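Local structure of phage related exonuclease (Haemophilus somnus 129PT, 3K93) at residues G20-K25 / K32-A37; E93-E98 / E206-A211. The protein probably degrades DNA as a phage-related, metal-dependent exonuclease. One frame throughout, in Å; residues are numbered along the deposited sequence. Where two conformers were deposited one is given.

In the fold
Interaction 1 comes first along the chain and is complete before interaction 2 begins. Their centres lie about 16 Å apart. Helix 198-221 connects them. Its residues 206-211 form one half of interaction 2, and Arg207 turns to interaction 1, where its NH2 lies 2.6 Å from Lys32 O, a probable hydrogen bond. Leu33 also packs on Ala210. Helix 15-19 is a second link: it runs into residues 20-25, and its Leu15 and Ile18 touch Val208. The C-terminal helix thus ties an N-terminal surface loop to the small sheet containing strand 95-97. Neither contact includes the sodium ligands Asp100, Asp111 and Thr112.

Interaction 1 of 2, residues G20-K25 / K32-A37; sequences GEPKSK and KLTDTA
The peptide group joining Glu21 to Pro22 has the methyl of Thr34 over one face. Thr34 CG2 is 3.4 Å from Glu21 C and almost directly above it, while the peptide nitrogen Pro22 N is 3.5 Å from the same methyl. The Pro22 ring meets residues 32-34 at CG and CD, the part of the ring remote from CA. There Pro22 CG comes 3.3 Å from Lys32 O. The side chains of Pro22 and Thr34 cross at about a right angle.

Thr34 has two separate tasks. Its OG1 lies between the backbone N and the carbonyl carbon (chi1 58°), which turns it back to its own chain. There it accepts from Ala37 N over 3.1 Å, with an N-H...O angle of 153°. The same torsion leaves CG2 to press on the 20-25 loop. Polar joining is left to one water. It donates to Gly20 O at 2.6 Å and accepts from Thr34 N at a longer 3.3 Å.

The contact sits at the surface and joins the loops before and after the short helix 25-29. Ser24 is the N-cap of that helix, its OG bonded to Asp27 N. Pro22 packs on Asp27 and Lys28 of the same helix. Thr34 is the N-cap of helix 35-50. The pattern is that of two N-capped helices in succession, 25-29 and 35-50, with the loops leading into them packed together.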
loop_
_atom_site.group_PDB
_atom_site.type_symbol
_atom_site.label_atom_id
_atom_site.label_comp_id
_atom_site.label_asym_id
_atom_site.label_seq_id
_atom_site.Cartn_x
_atom_site.Cartn_y
_atom_site.Cartn_z
ATOM N N GLY A 20 -1.198 0.522 -20.453
ATOM C CA GLY A 20 0.053 1.183 -20.160
ATOM C C GLY A 20 1.138 0.826 -21.164
ATOM O O GLY A 20 1.160 -0.279 -21.753
ATOM N N GLU A 21 2.043 1.761 -21.341
ATOM C CA GLU A 21 3.103 1.612 -22.313
ATOM C C GLU A 21 4.455 1.554 -21.607
ATOM O O GLU A 21 4.626 2.176 -20.570
ATOM C CB GLU A 21 3.019 2.768 -23.330
ATOM C CG GLU A 21 1.982 2.445 -24.410
ATOM C CD GLU A 21 1.585 3.622 -25.306
ATOM O OE1 GLU A 21 1.882 4.819 -24.992
ATOM O OE2 GLU A 21 0.941 3.316 -26.340
ATOM N N PRO A 22 5.407 0.782 -22.152
ATOM C CA PRO A 22 6.742 0.785 -21.585
ATOM C C PRO A 22 7.297 2.190 -21.629
ATOM O O PRO A 22 6.942 2.958 -22.533
ATOM C CB PRO A 22 7.540 -0.125 -22.533
ATOM C CG PRO A 22 6.578 -0.925 -23.233
ATOM C CD PRO A 22 5.289 -0.149 -23.279
ATOM N N LYS A 23 8.138 2.543 -20.672
ATOM C CA LYS A 23 8.780 3.860 -20.695
ATOM C C LYS A 23 9.598 3.996 -21.979
ATOM O O LYS A 23 9.600 5.049 -22.589
ATOM C CB LYS A 23 9.637 4.092 -19.453
ATOM C CG LYS A 23 8.819 4.114 -18.154
ATOM C CD LYS A 23 9.569 4.845 -17.014
ATOM C CE LYS A 23 8.948 4.631 -15.611
ATOM N NZ LYS A 23 8.794 3.167 -15.258
ATOM N N SER A 24 10.239 2.905 -22.412
ATOM C CA SER A 24 10.986 2.888 -23.688
ATOM C C SER A 24 10.051 2.990 -24.877
ATOM O O SER A 24 9.219 2.122 -25.088
ATOM C CB SER A 24 11.813 1.600 -23.819
ATOM O OG SER A 24 12.210 1.401 -25.165
ATOM N N LYS A 25 10.220 4.045 -25.666
ATOM C CA LYS A 25 9.406 4.272 -26.858
ATOM C C LYS A 25 9.615 3.182 -27.919
ATOM O O LYS A 25 8.660 2.755 -28.556
ATOM C CB LYS A 25 9.640 5.689 -27.440
ATOM C CG LYS A 25 8.686 6.804 -26.872
ATOM N N LYS A 32 5.843 -4.412 -26.794
ATOM C CA LYS A 32 6.161 -5.084 -25.521
ATOM C C LYS A 32 5.151 -4.642 -24.482
ATOM O O LYS A 32 4.777 -3.467 -24.436
ATOM C CB LYS A 32 7.563 -4.727 -25.024
ATOM C CG LYS A 32 8.667 -4.924 -26.075
ATOM C CD LYS A 32 9.508 -6.092 -25.764
ATOM C CE LYS A 32 10.452 -6.372 -26.872
ATOM N NZ LYS A 32 11.028 -7.695 -26.589
ATOM N N LEU A 33 4.736 -5.567 -23.644
ATOM C CA LEU A 33 3.781 -5.274 -22.583
ATOM C C LEU A 33 4.489 -4.814 -21.307
ATOM O O LEU A 33 5.578 -5.264 -21.017
ATOM C CB LEU A 33 2.982 -6.535 -22.254
ATOM C CG LEU A 33 1.981 -7.074 -23.287
ATOM C CD1 LEU A 33 1.485 -8.404 -22.811
ATOM C CD2 LEU A 33 0.840 -6.137 -23.461
ATOM N N THR A 34 3.848 -3.957 -20.521
ATOM C CA THR A 34 4.386 -3.565 -19.219
ATOM C C THR A 34 4.180 -4.704 -18.247
ATOM O O THR A 34 3.347 -5.589 -18.492
ATOM C CB THR A 34 3.633 -2.348 -18.667
ATOM O OG1 THR A 34 2.242 -2.676 -18.571
ATOM C CG2 THR A 34 3.809 -1.101 -19.607
ATOM N N ASP A 35 4.909 -4.680 -17.140
ATOM C CA ASP A 35 4.719 -5.674 -16.068
ATOM C C ASP A 35 3.293 -5.640 -15.494
ATOM O O ASP A 35 2.719 -6.682 -15.184
ATOM C CB ASP A 35 5.711 -5.441 -14.916
ATOM C CG ASP A 35 7.141 -5.835 -15.261
ATOM O OD1 ASP A 35 7.377 -6.535 -16.265
ATOM O OD2 ASP A 35 8.047 -5.463 -14.489
ATOM N N THR A 36 2.736 -4.451 -15.332
ATOM C CA THR A 36 1.342 -4.350 -14.939
ATOM C C THR A 36 0.410 -5.057 -15.886
ATOM O O THR A 36 -0.505 -5.729 -15.437
ATOM C CB THR A 36 0.897 -2.878 -14.824
ATOM O OG1 THR A 36 1.629 -2.315 -13.770
ATOM C CG2 THR A 36 -0.626 -2.704 -14.530
ATOM N N ALA A 37 0.611 -4.859 -17.192
ATOM C CA ALA A 37 -0.270 -5.446 -18.202
ATOM C C ALA A 37 -0.178 -6.972 -18.140
ATOM O O ALA A 37 -1.199 -7.675 -18.168
ATOM C CB ALA A 37 0.068 -4.917 -19.640
HETATM O O HOH W 1 1.103 -2.884 -21.914
#

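Interaction 2 of 2, residues E93-E98 / E206-A211; sequences EFITGE and ERVSAA
The backbones of Phe94 and Val208 come nearest, with CA atoms 6.2 Å apart, where the residues leading into strand 95-97 meet a turn of helix 198-221. On the helix side Val208 carries most of the contact and divides it between its two methyls. One of them, Val208 CG1, lies anti to the backbone N (chi1 166°) and reaches Phe94. It is 3.3 Å from Phe94 O and 3.7 Å from Phe94 CB. It also lies in the plane of the Phe94 ring, at the edge, 3.9 Å from Phe94 CD1. The ring therefore turns its edge to Val208 and Ser209. Further round this edge, Phe94 CE1 stands 4.2 Å from Ser209 CB.

The strand is the middle one of a small three-stranded sheet, parallel to 10-11 and antiparallel to 90-91, and the C-terminal helix packs at its start. Asn92 OD1 accepts from both Phe94 N and Ile95 N, which probably helps to hold the chain where it enters the strand.

The other methyl, Val208 CG2, faces the buried Ile95, whose CG2 is 4.1 Å away. These two side chains cross at about a right angle. Around them Leu15 of helix 15-19 touches both, and Ile18 adds to the cover of Val208. Trp146 and Leu147 of helix 137-148 pack on Ile95, as does Ile204 from the C-terminal helix.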
loop_
_atom_site.group_PDB
_atom_site.type_symbol
_atom_site.label_atom_id
_atom_site.label_comp_id
_atom_site.label_asym_id
_atom_site.label_seq_id
_atom_site.Cartn_x
_atom_site.Cartn_y
_atom_site.Cartn_z
ATOM N N GLU A 93 -13.203 -7.676 -32.411
ATOM C CA GLU A 93 -12.178 -8.685 -32.308
ATOM C C GLU A 93 -11.250 -8.475 -31.114
ATOM O O GLU A 93 -10.468 -9.344 -30.821
ATOM C CB GLU A 93 -11.369 -8.807 -33.602
ATOM C CG GLU A 93 -12.197 -9.143 -34.822
ATOM C CD GLU A 93 -13.087 -10.385 -34.666
ATOM O OE1 GLU A 93 -12.702 -11.359 -33.962
ATOM O OE2 GLU A 93 -14.196 -10.385 -35.271
ATOM N N PHE A 94 -11.370 -7.354 -30.413
ATOM C CA PHE A 94 -10.421 -6.997 -29.350
ATOM C C PHE A 94 -11.031 -6.882 -27.963
ATOM O O PHE A 94 -10.445 -7.340 -26.966
ATOM C CB PHE A 94 -9.743 -5.693 -29.725
ATOM C CG PHE A 94 -8.984 -5.770 -31.018
ATOM C CD1 PHE A 94 -7.666 -6.178 -31.026
ATOM C CD2 PHE A 94 -9.599 -5.451 -32.210
ATOM C CE1 PHE A 94 -6.951 -6.278 -32.204
ATOM C CE2 PHE A 94 -8.907 -5.542 -33.411
ATOM C CZ PHE A 94 -7.570 -5.965 -33.416
ATOM N N ILE A 95 -12.217 -6.300 -27.904
ATOM C CA ILE A 95 -12.822 -5.905 -26.653
ATOM C C ILE A 95 -14.298 -6.274 -26.602
ATOM O O ILE A 95 -14.911 -6.598 -27.621
ATOM C CB ILE A 95 -12.648 -4.379 -26.391
ATOM C CG1 ILE A 95 -13.352 -3.542 -27.456
ATOM C CG2 ILE A 95 -11.150 -4.000 -26.351
ATOM C CD1 ILE A 95 -13.476 -2.091 -27.050
ATOM N N THR A 96 -14.848 -6.251 -25.400
ATOM C CA THR A 96 -16.279 -6.430 -25.194
ATOM C C THR A 96 -16.695 -5.344 -24.213
ATOM O O THR A 96 -15.890 -4.868 -23.413
ATOM C CB THR A 96 -16.658 -7.823 -24.621
ATOM O OG1 THR A 96 -16.171 -7.914 -23.297
ATOM C CG2 THR A 96 -16.031 -8.962 -25.413
ATOM N N GLY A 97 -17.949 -4.929 -24.299
ATOM C CA GLY A 97 -18.437 -3.888 -23.445
ATOM C C GLY A 97 -19.945 -3.863 -23.374
ATOM O O GLY A 97 -20.618 -4.238 -24.324
ATOM N N GLU A 98 -20.453 -3.439 -22.227
ATOM C CA GLU A 98 -21.846 -3.154 -22.030
ATOM C C GLU A 98 -21.902 -1.805 -21.357
ATOM O O GLU A 98 -21.597 -1.708 -20.214
ATOM C CB GLU A 98 -22.481 -4.198 -21.122
ATOM C CG GLU A 98 -23.933 -3.878 -20.807
ATOM C CD GLU A 98 -24.611 -4.916 -19.963
ATOM O OE1 GLU A 98 -24.589 -6.094 -20.324
ATOM O OE2 GLU A 98 -25.160 -4.530 -18.922
ATOM N N GLU A 206 -3.595 -1.955 -30.394
ATOM C CA GLU A 206 -2.212 -2.420 -30.321
ATOM C C GLU A 206 -1.963 -3.150 -29.010
ATOM O O GLU A 206 -1.406 -4.245 -29.004
ATOM C CB GLU A 206 -1.225 -1.237 -30.387
ATOM C CG GLU A 206 -1.085 -0.528 -31.732
ATOM C CD GLU A 206 -0.580 0.929 -31.596
ATOM O OE1 GLU A 206 -0.139 1.340 -30.484
ATOM O OE2 GLU A 206 -0.643 1.676 -32.598
ATOM N N ARG A 207 -2.340 -2.509 -27.909
ATOM C CA ARG A 207 -2.149 -3.076 -26.587
ATOM C C ARG A 207 -2.941 -4.383 -26.375
ATOM O O ARG A 207 -2.416 -5.327 -25.774
ATOM C CB ARG A 207 -2.563 -2.086 -25.489
ATOM C CG ARG A 207 -1.817 -0.712 -25.432
ATOM C CD ARG A 207 -0.369 -0.738 -25.939
ATOM N NE ARG A 207 0.487 -1.447 -25.033
ATOM C CZ ARG A 207 1.717 -1.902 -25.287
ATOM N NH1 ARG A 207 2.323 -1.747 -26.461
ATOM N NH2 ARG A 207 2.343 -2.541 -24.312
ATOM N N VAL A 208 -4.192 -4.430 -26.844
ATOM C CA VAL A 208 -4.984 -5.643 -26.701
ATOM C C VAL A 208 -4.378 -6.775 -27.559
ATOM O O VAL A 208 -4.292 -7.909 -27.127
ATOM C CB VAL A 208 -6.425 -5.425 -27.039
ATOM C CG1 VAL A 208 -7.165 -6.775 -27.230
ATOM C CG2 VAL A 208 -7.099 -4.554 -25.962
ATOM N N SER A 209 -3.920 -6.438 -28.745
ATOM C CA SER A 209 -3.313 -7.411 -29.620
ATOM C C SER A 209 -2.052 -8.018 -29.000
ATOM O O SER A 209 -1.856 -9.222 -29.068
ATOM C CB SER A 209 -2.966 -6.748 -30.927
ATOM O OG SER A 209 -2.368 -7.697 -31.765
ATOM N N ALA A 210 -1.231 -7.195 -28.363
ATOM C CA ALA A 210 -0.065 -7.697 -27.668
ATOM C C ALA A 210 -0.522 -8.571 -26.468
ATOM O O ALA A 210 0.021 -9.673 -26.250
ATOM C CB ALA A 210 0.817 -6.544 -27.199
ATOM N N ALA A 211 -1.541 -8.116 -25.739
ATOM C CA ALA A 211 -2.103 -8.903 -24.630
ATOM C C ALA A 211 -2.611 -10.273 -25.070
ATOM O O ALA A 211 -2.407 -11.245 -24.365
ATOM C CB ALA A 211 -3.234 -8.113 -23.871
#